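Local coordinates for cytoplasmic protein (Cryptococcus neoformans var. grubii serotype A, PDB 7LPO) that probably hydrolyses steryl beta-glucosides, as a sterylglucosidase of glycoside hydrolase family 5, at residues Val662-Val674 against Val705-Ala717. Sequence-based numbering, arbitrary orientation.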
loop_
_atom_site.group_PDB
_atom_site.type_symbol
_atom_site.label_atom_id
_atom_site.label_comp_id
_atom_site.label_asym_id
_atom_site.label_seq_id
_atom_site.Cartn_x
_atom_site.Cartn_y
_atom_site.Cartn_z
ATOM N N VAL A 662 4.412 15.943 13.092
ATOM C CA VAL A 662 4.020 16.772 11.959
ATOM C C VAL A 662 5.229 17.449 11.321
ATOM O O VAL A 662 5.261 17.658 10.106
ATOM C CB VAL A 662 2.959 17.799 12.422
ATOM C CG1 VAL A 662 3.594 18.878 13.300
ATOM C CG2 VAL A 662 2.247 18.402 11.241
ATOM N N ALA A 663 6.244 17.794 12.114
ATOM C CA ALA A 663 7.403 18.471 11.542
ATOM C C ALA A 663 8.067 17.633 10.454
ATOM O O ALA A 663 8.694 18.183 9.542
ATOM C CB ALA A 663 8.411 18.804 12.635
ATOM N N ALA A 664 7.938 16.309 10.517
ATOM C CA ALA A 664 8.619 15.456 9.552
ATOM C C ALA A 664 7.785 15.171 8.311
ATOM O O ALA A 664 8.348 15.070 7.215
ATOM C CB ALA A 664 9.026 14.133 10.209
ATOM N N PHE A 665 6.460 15.043 8.434
ATOM C CA PHE A 665 5.667 14.704 7.257
ATOM C C PHE A 665 5.062 15.912 6.554
ATOM O O PHE A 665 4.659 15.781 5.397
ATOM C CB PHE A 665 4.568 13.676 7.594
ATOM C CG PHE A 665 3.488 14.147 8.539
ATOM C CD1 PHE A 665 2.520 15.050 8.135
ATOM C CD2 PHE A 665 3.391 13.600 9.808
ATOM C CE1 PHE A 665 1.503 15.435 8.997
ATOM C CE2 PHE A 665 2.370 13.969 10.673
ATOM C CZ PHE A 665 1.423 14.888 10.268
ATOM N N CYS A 666 5.019 17.076 7.192
ATOM C CA CYS A 666 4.548 18.306 6.557
ATOM C C CYS A 666 5.774 19.120 6.163
ATOM O O CYS A 666 6.472 19.656 7.033
ATOM C CB CYS A 666 3.638 19.095 7.497
ATOM S SG CYS A 666 2.950 20.584 6.743
ATOM N N ARG A 667 6.036 19.209 4.859
ATOM C CA ARG A 667 7.327 19.655 4.351
ATOM C C ARG A 667 7.156 20.547 3.132
ATOM O O ARG A 667 6.184 20.400 2.383
ATOM C CB ARG A 667 8.219 18.472 3.941
ATOM C CG ARG A 667 8.182 17.264 4.870
ATOM C CD ARG A 667 8.594 15.991 4.125
ATOM N NE ARG A 667 9.979 16.030 3.666
ATOM C CZ ARG A 667 11.043 15.850 4.453
ATOM N NH1 ARG A 667 10.896 15.613 5.755
ATOM N NH2 ARG A 667 12.263 15.905 3.934
ATOM N N PRO A 668 8.091 21.470 2.903
ATOM C CA PRO A 668 8.066 22.244 1.653
ATOM C C PRO A 668 8.410 21.371 0.457
ATOM O O PRO A 668 9.258 20.479 0.540
ATOM C CB PRO A 668 9.140 23.313 1.877
ATOM C CG PRO A 668 10.118 22.632 2.822
ATOM C CD PRO A 668 9.254 21.815 3.747
ATOM N N TYR A 669 7.752 21.639 -0.664
ATOM C CA TYR A 669 8.047 20.926 -1.899
ATOM C C TYR A 669 7.411 21.676 -3.063
ATOM O O TYR A 669 6.460 22.441 -2.866
ATOM C CB TYR A 669 7.540 19.476 -1.848
ATOM C CG TYR A 669 6.060 19.312 -2.018
ATOM C CD1 TYR A 669 5.192 19.541 -0.964
ATOM C CD2 TYR A 669 5.528 18.893 -3.231
ATOM C CE1 TYR A 669 3.824 19.382 -1.119
ATOM C CE2 TYR A 669 4.174 18.719 -3.398
ATOM C CZ TYR A 669 3.324 18.967 -2.339
ATOM O OH TYR A 669 1.975 18.798 -2.508
ATOM N N PRO A 670 7.927 21.464 -4.284
ATOM C CA PRO A 670 7.382 22.134 -5.476
ATOM C C PRO A 670 6.182 21.394 -6.052
ATOM O O PRO A 670 6.307 20.281 -6.571
ATOM C CB PRO A 670 8.573 22.132 -6.445
ATOM C CG PRO A 670 9.332 20.872 -6.077
ATOM C CD PRO A 670 9.123 20.656 -4.589
ATOM N N VAL A 671 5.018 22.039 -6.000
ATOM C CA VAL A 671 3.803 21.434 -6.532
ATOM C C VAL A 671 3.840 21.390 -8.057
ATOM O O VAL A 671 3.367 20.424 -8.674
ATOM C CB VAL A 671 2.571 22.203 -6.021
ATOM C CG1 VAL A 671 1.333 21.719 -6.721
ATOM C CG2 VAL A 671 2.437 22.063 -4.514
ATOM N N ALA A 672 4.385 22.428 -8.690
ATOM C CA ALA A 672 4.402 22.506 -10.145
ATOM C C ALA A 672 5.596 23.339 -10.563
ATOM O O ALA A 672 5.872 24.383 -9.965
ATOM C CB ALA A 672 3.110 23.110 -10.700
ATOM N N THR A 673 6.300 22.871 -11.588
ATOM C CA THR A 673 7.599 23.424 -11.927
ATOM C C THR A 673 7.722 23.654 -13.422
ATOM O O THR A 673 7.423 22.762 -14.224
ATOM C CB THR A 673 8.729 22.498 -11.472
ATOM O OG1 THR A 673 8.770 22.455 -10.047
ATOM C CG2 THR A 673 10.050 22.997 -12.005
ATOM N N VAL A 674 8.181 24.849 -13.786
ATOM C CA VAL A 674 8.606 25.138 -15.149
ATOM C C VAL A 674 10.012 24.563 -15.283
ATOM O O VAL A 674 10.978 25.125 -14.762
ATOM C CB VAL A 674 8.568 26.635 -15.458
ATOM C CG1 VAL A 674 9.207 26.900 -16.806
ATOM C CG2 VAL A 674 7.128 27.145 -15.405
ATOM N N VAL A 705 2.321 31.003 -16.279
ATOM C CA VAL A 705 2.952 29.685 -16.224
ATOM C C VAL A 705 4.255 29.852 -15.455
ATOM O O VAL A 705 5.263 30.307 -16.004
ATOM C CB VAL A 705 3.198 29.094 -17.617
ATOM C CG1 VAL A 705 3.787 27.700 -17.512
ATOM C CG2 VAL A 705 1.887 29.072 -18.400
ATOM N N TYR A 706 4.239 29.466 -14.182
ATOM C CA TYR A 706 5.347 29.680 -13.271
ATOM C C TYR A 706 5.437 28.488 -12.329
ATOM O O TYR A 706 4.570 27.610 -12.304
ATOM C CB TYR A 706 5.146 30.979 -12.482
ATOM C CG TYR A 706 3.752 31.049 -11.944
ATOM C CD1 TYR A 706 3.429 30.439 -10.746
ATOM C CD2 TYR A 706 2.736 31.667 -12.664
ATOM C CE1 TYR A 706 2.142 30.462 -10.258
ATOM C CE2 TYR A 706 1.430 31.693 -12.182
ATOM C CZ TYR A 706 1.146 31.091 -10.977
ATOM O OH TYR A 706 -0.131 31.097 -10.472
ATOM N N THR A 707 6.494 28.478 -11.531
ATOM C CA THR A 707 6.710 27.445 -10.536
ATOM C C THR A 707 5.997 27.803 -9.237
ATOM O O THR A 707 6.024 28.956 -8.793
ATOM C CB THR A 707 8.208 27.271 -10.298
ATOM O OG1 THR A 707 8.829 26.851 -11.520
ATOM C CG2 THR A 707 8.485 26.260 -9.207
ATOM N N GLU A 708 5.342 26.804 -8.645
ATOM C CA GLU A 708 4.607 26.951 -7.398
ATOM C C GLU A 708 5.183 25.988 -6.375
ATOM O O GLU A 708 5.349 24.798 -6.657
ATOM C CB GLU A 708 3.112 26.667 -7.568
ATOM C CG GLU A 708 2.401 27.613 -8.504
ATOM C CD GLU A 708 0.912 27.302 -8.636
ATOM O OE1 GLU A 708 0.171 27.509 -7.647
ATOM O OE2 GLU A 708 0.490 26.855 -9.727
ATOM N N ILE A 709 5.473 26.507 -5.191
ATOM C CA ILE A 709 6.085 25.758 -4.106
ATOM C C ILE A 709 5.203 25.913 -2.876
ATOM O O ILE A 709 4.739 27.017 -2.572
ATOM C CB ILE A 709 7.523 26.254 -3.823
ATOM C CG1 ILE A 709 8.469 25.746 -4.912
ATOM C CG2 ILE A 709 7.969 25.820 -2.447
ATOM C CD1 ILE A 709 9.754 26.569 -5.051
ATOM N N TYR A 710 4.967 24.807 -2.177
ATOM C CA TYR A 710 4.257 24.821 -0.905
ATOM C C TYR A 710 5.246 25.094 0.222
ATOM O O TYR A 710 6.260 24.401 0.342
ATOM C CB TYR A 710 3.547 23.483 -0.680
ATOM C CG TYR A 710 3.016 23.272 0.722
ATOM C CD1 TYR A 710 1.875 23.929 1.163
ATOM C CD2 TYR A 710 3.642 22.395 1.595
ATOM C CE1 TYR A 710 1.385 23.729 2.445
ATOM C CE2 TYR A 710 3.172 22.198 2.867
ATOM C CZ TYR A 710 2.038 22.861 3.293
ATOM O OH TYR A 710 1.551 22.650 4.560
ATOM N N LEU A 711 4.951 26.097 1.045
ATOM C CA LEU A 711 5.769 26.397 2.222
ATOM C C LEU A 711 4.921 26.279 3.481
ATOM O O LEU A 711 4.059 27.143 3.731
ATOM C CB LEU A 711 6.377 27.792 2.118
ATOM C CG LEU A 711 7.333 28.046 0.951
ATOM C CD1 LEU A 711 7.681 29.529 0.911
ATOM C CD2 LEU A 711 8.587 27.210 1.046
ATOM N N PRO A 712 5.123 25.255 4.308
ATOM C CA PRO A 712 4.173 25.000 5.403
ATOM C C PRO A 712 4.318 25.984 6.560
ATOM O O PRO A 712 5.425 26.270 7.028
ATOM C CB PRO A 712 4.505 23.567 5.840
ATOM C CG PRO A 712 5.952 23.382 5.460
ATOM C CD PRO A 712 6.179 24.233 4.221
ATOM N N PHE A 713 3.171 26.480 7.032
ATOM C CA PHE A 713 3.124 27.202 8.298
ATOM C C PHE A 713 3.790 26.411 9.412
ATOM O O PHE A 713 4.350 26.996 10.345
ATOM C CB PHE A 713 1.669 27.479 8.709
ATOM C CG PHE A 713 0.966 28.499 7.868
ATOM C CD1 PHE A 713 1.628 29.617 7.394
ATOM C CD2 PHE A 713 -0.373 28.343 7.569
ATOM C CE1 PHE A 713 0.967 30.559 6.629
ATOM C CE2 PHE A 713 -1.039 29.269 6.806
ATOM C CZ PHE A 713 -0.366 30.385 6.333
ATOM N N VAL A 714 3.693 25.082 9.351
ATOM C CA VAL A 714 4.274 24.213 10.372
ATOM C C VAL A 714 5.739 24.548 10.613
ATOM O O VAL A 714 6.228 24.465 11.747
ATOM C CB VAL A 714 4.094 22.738 9.961
ATOM C CG1 VAL A 714 5.119 21.868 10.629
ATOM C CG2 VAL A 714 2.696 22.268 10.272
ATOM N N HIS A 715 6.471 24.912 9.555
ATOM C CA HIS A 715 7.888 25.222 9.668
ATOM C C HIS A 715 8.221 26.699 9.518
ATOM O O HIS A 715 9.278 27.127 10.000
ATOM C CB HIS A 715 8.696 24.465 8.601
ATOM C CG HIS A 715 8.722 22.986 8.802
ATOM N ND1 HIS A 715 9.509 22.382 9.758
ATOM C CD2 HIS A 715 8.041 21.992 8.188
ATOM C CE1 HIS A 715 9.322 21.075 9.715
ATOM N NE2 HIS A 715 8.433 20.813 8.773
ATOM N N TYR A 716 7.384 27.475 8.839
ATOM C CA TYR A 716 7.766 28.801 8.379
ATOM C C TYR A 716 6.840 29.909 8.872
ATOM O O TYR A 716 7.039 31.072 8.509
ATOM C CB TYR A 716 7.823 28.813 6.847
ATOM C CG TYR A 716 8.883 27.894 6.259
ATOM C CD1 TYR A 716 10.235 28.149 6.447
ATOM C CD2 TYR A 716 8.531 26.778 5.518
ATOM C CE1 TYR A 716 11.205 27.318 5.914
ATOM C CE2 TYR A 716 9.497 25.944 4.970
ATOM C CZ TYR A 716 10.832 26.216 5.177
ATOM O OH TYR A 716 11.793 25.391 4.644
ATOM N N ALA A 717 5.846 29.594 9.691
ATOM C CA ALA A 717 4.964 30.634 10.195
ATOM C C ALA A 717 5.721 31.581 11.124
ATOM O O ALA A 717 6.705 31.207 11.773
ATOM C CB ALA A 717 3.780 30.015 10.939
#
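Tyr669 and Tyr710 form an antiparallel hydrogen-bonded pair: Tyr710 N reaches Tyr669 O at 2.9 Å, and Tyr669 N returns a longer bond to Tyr710 O. Beyond Pro670, which has no N-H to give and pairs with Ile709 at a non-hydrogen-bonded position, the strand makes a classic beta bulge. Val671 and Ala672 both face Glu708, whose O takes a weak bond from Val671 N and a straight one (168°) from Ala672 N; Glu708 N closes the pair on Ala672 O at 2.8 Å. Thr707 then replaces a backbone acceptor with its hydroxyl: with chi1 -62°, OG1 lies beside its own backbone N and meets Val674 N at 3.1 Å, while also bonding Tyr754.

At the other end His715 presents the edge of its imidazole to the end of helix 662-665. NE2, which acts as donor here, is shared between Ala663 O (2.8 Å) and Cys666 O, both near the ring plane; each bond is bent and weak, so the one N-H is divided between two carbonyls at the end of the helix.

Apolar contacts fill the interval. Cys666, its SG swung anti to the backbone N (chi1 -177°), sets a small, polarisable sulfur at the edge of the Tyr710 ring, 3.5 Å from Pro712 CB and close to Val714 CG2. Pro668 is a compact wedge, its CB against Pro712 CD and its CG at the edge of the Tyr716 ring.

The two strands lie side by side in the C-terminal beta domain, 669-673 pairing on its other edge with strand 35-43 and 707-710 with 749-753. Pro668 and Pro670 pack on strands 676-682 and 689-696, whereas Arg667 turns to helix 547-559, where it forms a salt bridge with Asp554, and bridges also to Asp561 just beyond the helix.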